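Local coordinates for kappa-carrageenase (Pseudoalteromonas carrageenovora, PDB 1DYP), which cleaves the beta-1,4 linkages within kappa-carrageenan chains, the fragment here being the catalytic domain of this family 16 glycoside hydrolase, at residues F174-F186 with V208-W221. The protein carries 1 engineered substitution. Sequence-based numbering, arbitrary orientation.
Sequences FPQTNHNGYHLPF and VDGEIVGEKDNLYW. With CD (cadmium ion), chain B.
K216 reaches from strand 211-217 into the end of the short helix 175-178, joining the edges of two sheets in the beta-sandwich (jelly-roll) fold of family 16 glycoside hydrolases. CB and CG pass beside the carbonyl of T177; a bend at chi2 (-67°) then turns the chain so that K216 CD lies 3.5 Å from Q176 O and CE runs past the N180 amide. At the tip, three carbonyls hold the ammonium: K216 NZ donates to Q176 O and H179 O, both at 2.8 Å and both approached from above the carbonyl plane, and over a longer distance to P175 O, which also accepts from H179 N. A long, flexible ammonium side chain suits this place, because it can carry N-H donors in among several carbonyls. An alanine here would probably leave those carbonyls without their common donor. N180 fits alongside because its amide serves both ways: OD1 takes a weak bond from E215 N, while ND2 is held by the H154 carbonyl. Glycine suits position 214, where a CB would run into N180 CG. At the bulge formed by V213 and G214 opposite W206, the branched V213 sets CG1 over the centre of the Y182 ring, 3.4 Å from its centroid, a CH-pi contact. Beyond it, the Y182 hydroxyl meets a water 2.8 Å from OH that donates to V208 O.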
loop_
_atom_site.group_PDB
_atom_site.type_symbol
_atom_site.label_atom_id
_atom_site.label_comp_id
_atom_site.label_asym_id
_atom_site.label_seq_id
_atom_site.Cartn_x
_atom_site.Cartn_y
_atom_site.Cartn_z
ATOM N N PHE A 174 15.830 5.200 -6.650
ATOM C CA PHE A 174 15.945 6.619 -6.313
ATOM C C PHE A 174 15.606 6.805 -4.839
ATOM O O PHE A 174 14.632 7.475 -4.492
ATOM C CB PHE A 174 14.987 7.453 -7.169
ATOM C CG PHE A 174 15.244 7.348 -8.643
ATOM C CD1 PHE A 174 14.839 6.227 -9.357
ATOM C CD2 PHE A 174 15.916 8.361 -9.314
ATOM C CE1 PHE A 174 15.100 6.113 -10.719
ATOM C CE2 PHE A 174 16.182 8.259 -10.679
ATOM C CZ PHE A 174 15.772 7.131 -11.379
ATOM N N PRO A 175 16.423 6.227 -3.950
ATOM C CA PRO A 175 16.212 6.313 -2.503
ATOM C C PRO A 175 16.114 7.709 -1.895
ATOM O O PRO A 175 15.316 7.937 -0.989
ATOM C CB PRO A 175 17.389 5.518 -1.939
ATOM C CG PRO A 175 18.459 5.759 -2.945
ATOM C CD PRO A 175 17.725 5.603 -4.251
ATOM N N GLN A 176 16.916 8.647 -2.385
ATOM C CA GLN A 176 16.893 9.989 -1.823
ATOM C C GLN A 176 15.534 10.669 -1.952
ATOM O O GLN A 176 15.107 11.383 -1.051
ATOM C CB GLN A 176 17.985 10.847 -2.463
ATOM C CG GLN A 176 18.079 12.252 -1.903
ATOM C CD GLN A 176 19.406 12.909 -2.221
ATOM O OE1 GLN A 176 20.366 12.794 -1.457
ATOM N NE2 GLN A 176 19.473 13.589 -3.359
ATOM N N THR A 177 14.848 10.435 -3.064
ATOM C CA THR A 177 13.542 11.045 -3.272
ATOM C C THR A 177 12.378 10.105 -2.996
ATOM O O THR A 177 11.275 10.559 -2.692
ATOM C CB THR A 177 13.375 11.544 -4.723
ATOM O OG1 THR A 177 13.779 10.508 -5.629
ATOM C CG2 THR A 177 14.206 12.792 -4.963
ATOM N N ASN A 178 12.622 8.800 -3.078
ATOM C CA ASN A 178 11.543 7.829 -2.915
ATOM C C ASN A 178 11.591 6.826 -1.763
ATOM O O ASN A 178 10.656 6.040 -1.610
ATOM C CB ASN A 178 11.390 7.037 -4.218
ATOM C CG ASN A 178 11.014 7.912 -5.400
ATOM O OD1 ASN A 178 11.616 8.960 -5.634
ATOM N ND2 ASN A 178 10.022 7.473 -6.164
ATOM N N HIS A 179 12.644 6.831 -0.956
ATOM C CA HIS A 179 12.716 5.857 0.129
ATOM C C HIS A 179 12.929 6.403 1.529
ATOM O O HIS A 179 13.747 7.294 1.750
ATOM C CB HIS A 179 13.818 4.827 -0.162
ATOM C CG HIS A 179 14.008 3.810 0.926
ATOM N ND1 HIS A 179 12.978 3.023 1.396
ATOM C CD2 HIS A 179 15.113 3.433 1.615
ATOM C CE1 HIS A 179 13.441 2.203 2.325
ATOM N NE2 HIS A 179 14.732 2.431 2.476
ATOM N N ASN A 180 12.170 5.847 2.467
ATOM C CA ASN A 180 12.290 6.175 3.884
ATOM C C ASN A 180 12.290 4.827 4.581
ATOM O O ASN A 180 11.245 4.189 4.698
ATOM C CB ASN A 180 11.096 6.981 4.408
ATOM C CG ASN A 180 11.030 8.381 3.849
ATOM O OD1 ASN A 180 11.862 9.239 4.158
ATOM N ND2 ASN A 180 10.025 8.627 3.024
ATOM N N GLY A 181 13.463 4.383 5.019
ATOM C CA GLY A 181 13.566 3.115 5.717
ATOM C C GLY A 181 13.541 3.411 7.200
ATOM O O GLY A 181 14.089 4.422 7.638
ATOM N N TYR A 182 12.918 2.539 7.982
ATOM C CA TYR A 182 12.821 2.773 9.415
ATOM C C TYR A 182 12.926 1.496 10.229
ATOM O O TYR A 182 12.395 0.452 9.846
ATOM C CB TYR A 182 11.486 3.457 9.716
ATOM C CG TYR A 182 11.236 3.805 11.168
ATOM C CD1 TYR A 182 12.040 4.729 11.835
ATOM C CD2 TYR A 182 10.145 3.269 11.852
ATOM C CE1 TYR A 182 11.760 5.116 13.142
ATOM C CE2 TYR A 182 9.855 3.651 13.163
ATOM C CZ TYR A 182 10.664 4.577 13.799
ATOM O OH TYR A 182 10.355 4.986 15.075
ATOM N N HIS A 183 13.624 1.582 11.353
ATOM C CA HIS A 183 13.748 0.443 12.241
ATOM C C HIS A 183 12.721 0.676 13.343
ATOM O O HIS A 183 12.886 1.555 14.190
ATOM C CB HIS A 183 15.159 0.356 12.825
ATOM C CG HIS A 183 15.353 -0.812 13.737
ATOM N ND1 HIS A 183 15.067 -0.759 15.084
ATOM C CD2 HIS A 183 15.739 -2.084 13.483
ATOM C CE1 HIS A 183 15.267 -1.949 15.621
ATOM N NE2 HIS A 183 15.674 -2.771 14.671
ATOM N N LEU A 184 11.649 -0.104 13.310
ATOM C CA LEU A 184 10.579 0.025 14.290
ATOM C C LEU A 184 11.051 -0.299 15.701
ATOM O O LEU A 184 11.861 -1.202 15.906
ATOM C CB LEU A 184 9.420 -0.906 13.926
ATOM C CG LEU A 184 8.733 -0.680 12.576
ATOM C CD1 LEU A 184 7.879 -1.893 12.217
ATOM C CD2 LEU A 184 7.884 0.577 12.644
ATOM N N PRO A 185 10.557 0.450 16.697
ATOM C CA PRO A 185 10.949 0.203 18.086
ATOM C C PRO A 185 10.054 -0.864 18.714
ATOM O O PRO A 185 9.949 -0.970 19.938
ATOM C CB PRO A 185 10.771 1.572 18.735
ATOM C CG PRO A 185 9.583 2.115 18.020
ATOM C CD PRO A 185 9.875 1.753 16.569
ATOM N N PHE A 186 9.425 -1.664 17.858
ATOM C CA PHE A 186 8.522 -2.722 18.296
ATOM C C PHE A 186 8.322 -3.720 17.163
ATOM O O PHE A 186 8.703 -3.459 16.020
ATOM C CB PHE A 186 7.170 -2.113 18.687
ATOM C CG PHE A 186 6.535 -1.285 17.595
ATOM C CD1 PHE A 186 5.875 -1.896 16.532
ATOM C CD2 PHE A 186 6.620 0.106 17.616
ATOM C CE1 PHE A 186 5.309 -1.137 15.507
ATOM C CE2 PHE A 186 6.057 0.874 16.594
ATOM C CZ PHE A 186 5.399 0.251 15.537
ATOM N N VAL A 208 4.831 6.996 12.594
ATOM C CA VAL A 208 4.622 5.667 13.159
ATOM C C VAL A 208 4.465 5.904 14.656
ATOM O O VAL A 208 5.389 6.372 15.319
ATOM C CB VAL A 208 5.806 4.718 12.906
ATOM C CG1 VAL A 208 5.567 3.393 13.628
ATOM C CG2 VAL A 208 5.957 4.458 11.414
ATOM N N ASP A 209 3.285 5.594 15.179
ATOM C CA ASP A 209 2.997 5.805 16.592
ATOM C C ASP A 209 3.363 7.226 17.030
ATOM O O ASP A 209 3.937 7.436 18.102
ATOM C CB ASP A 209 3.724 4.770 17.461
ATOM C CG ASP A 209 3.046 3.404 17.439
ATOM O OD1 ASP A 209 1.899 3.307 16.960
ATOM O OD2 ASP A 209 3.654 2.423 17.918
ATOM N N GLY A 210 3.035 8.197 16.180
ATOM C CA GLY A 210 3.287 9.593 16.495
ATOM C C GLY A 210 4.646 10.160 16.140
ATOM O O GLY A 210 4.809 11.378 16.083
ATOM N N GLU A 211 5.622 9.292 15.902
ATOM C CA GLU A 211 6.972 9.730 15.561
ATOM C C GLU A 211 7.151 9.917 14.063
ATOM O O GLU A 211 6.635 9.133 13.272
ATOM C CB GLU A 211 7.989 8.706 16.068
ATOM C CG GLU A 211 8.003 8.566 17.576
ATOM C CD GLU A 211 8.475 9.833 18.253
ATOM O OE1 GLU A 211 9.657 10.185 18.077
ATOM O OE2 GLU A 211 7.663 10.482 18.945
ATOM N N ILE A 212 7.875 10.961 13.670
ATOM C CA ILE A 212 8.123 11.204 12.253
ATOM C C ILE A 212 9.227 10.250 11.808
ATOM O O ILE A 212 10.331 10.264 12.359
ATOM C CB ILE A 212 8.562 12.663 11.992
ATOM C CG1 ILE A 212 7.411 13.617 12.322
ATOM C CG2 ILE A 212 8.996 12.827 10.533
ATOM C CD1 ILE A 212 7.746 15.090 12.140
ATOM N N VAL A 213 8.924 9.411 10.821
ATOM C CA VAL A 213 9.890 8.432 10.334
ATOM C C VAL A 213 10.301 8.677 8.893
ATOM O O VAL A 213 11.117 7.946 8.336
ATOM C CB VAL A 213 9.328 6.998 10.447
ATOM C CG1 VAL A 213 8.867 6.736 11.868
ATOM C CG2 VAL A 213 8.179 6.802 9.472
ATOM N N GLY A 214 9.725 9.703 8.286
ATOM C CA GLY A 214 10.075 10.004 6.918
ATOM C C GLY A 214 9.563 11.351 6.466
ATOM O O GLY A 214 8.572 11.863 6.985
ATOM N N GLU A 215 10.280 11.950 5.525
ATOM C CA GLU A 215 9.878 13.225 4.946
ATOM C C GLU A 215 10.557 13.366 3.600
ATOM O O GLU A 215 11.754 13.104 3.464
ATOM C CB GLU A 215 10.257 14.434 5.813
ATOM C CG GLU A 215 9.760 15.743 5.163
ATOM C CD GLU A 215 10.210 17.014 5.864
ATOM O OE1 GLU A 215 11.285 17.014 6.486
ATOM O OE2 GLU A 215 9.488 18.029 5.764
ATOM N N LYS A 216 9.777 13.779 2.611
ATOM C CA LYS A 216 10.274 13.977 1.259
ATOM C C LYS A 216 9.556 15.177 0.678
ATOM O O LYS A 216 8.505 15.580 1.172
ATOM C CB LYS A 216 9.947 12.771 0.373
ATOM C CG LYS A 216 10.532 11.445 0.815
ATOM C CD LYS A 216 12.042 11.435 0.713
ATOM C CE LYS A 216 12.581 10.049 1.028
ATOM N NZ LYS A 216 14.067 10.033 1.176
ATOM N N ASP A 217 10.123 15.761 -0.367
ATOM C CA ASP A 217 9.455 16.872 -1.015
ATOM C C ASP A 217 8.446 16.240 -1.957
ATOM O O ASP A 217 8.718 15.201 -2.567
ATOM C CB ASP A 217 10.457 17.724 -1.781
ATOM C CG ASP A 217 11.288 18.584 -0.862
ATOM O OD1 ASP A 217 10.703 19.481 -0.221
ATOM O OD2 ASP A 217 12.512 18.361 -0.776
ATOM N N ASN A 218 7.266 16.838 -2.060
ATOM C CA ASN A 218 6.254 16.278 -2.936
ATOM C C ASN A 218 6.509 16.746 -4.356
ATOM O O ASN A 218 5.931 17.734 -4.813
ATOM C CB ASN A 218 4.853 16.698 -2.504
ATOM C CG ASN A 218 3.784 15.965 -3.274
ATOM O OD1 ASN A 218 4.067 15.360 -4.308
ATOM N ND2 ASN A 218 2.551 16.015 -2.786
ATOM N N LEU A 219 7.381 16.023 -5.046
ATOM C CA LEU A 219 7.745 16.352 -6.413
ATOM C C LEU A 219 6.797 15.759 -7.438
ATOM O O LEU A 219 6.416 16.429 -8.402
ATOM C CB LEU A 219 9.154 15.836 -6.713
ATOM C CG LEU A 219 10.288 16.276 -5.787
ATOM C CD1 LEU A 219 11.553 15.516 -6.148
ATOM C CD2 LEU A 219 10.501 17.775 -5.904
ATOM N N TYR A 220 6.412 14.506 -7.222
ATOM C CA TYR A 220 5.571 13.797 -8.181
ATOM C C TYR A 220 4.339 13.109 -7.609
ATOM O O TYR A 220 3.875 12.119 -8.169
ATOM C CB TYR A 220 6.424 12.741 -8.887
ATOM C CG TYR A 220 7.792 13.235 -9.294
ATOM C CD1 TYR A 220 7.931 14.276 -10.209
ATOM C CD2 TYR A 220 8.951 12.669 -8.758
ATOM C CE1 TYR A 220 9.186 14.741 -10.582
ATOM C CE2 TYR A 220 10.215 13.130 -9.128
ATOM C CZ TYR A 220 10.322 14.166 -10.040
ATOM O OH TYR A 220 11.560 14.629 -10.425
ATOM N N TRP A 221 3.793 13.630 -6.517
ATOM C CA TRP A 221 2.635 12.994 -5.909
ATOM C C TRP A 221 1.459 13.944 -5.707
ATOM O O TRP A 221 0.987 14.157 -4.589
ATOM C CB TRP A 221 3.081 12.332 -4.598
ATOM C CG TRP A 221 4.152 11.315 -4.875
ATOM C CD1 TRP A 221 3.966 10.030 -5.300
ATOM C CD2 TRP A 221 5.567 11.551 -4.935
ATOM N NE1 TRP A 221 5.170 9.457 -5.636
ATOM C CE2 TRP A 221 6.169 10.369 -5.421
ATOM C CE3 TRP A 221 6.383 12.650 -4.629
ATOM C CZ2 TRP A 221 7.551 10.255 -5.614
ATOM C CZ3 TRP A 221 7.759 12.536 -4.819
ATOM C CH2 TRP A 221 8.327 11.346 -5.308
HETATM CD CD CD B . 11.255 19.432 6.437
HETATM O O HOH W 1 10.771 13.330 -3.209
HETATM O O HOH W 2 14.117 11.535 3.638
HETATM O O HOH W 3 13.352 6.882 7.006
HETATM O O HOH W 4 7.745 4.872 16.180
HETATM O O HOH W 5 10.348 19.427 8.610
#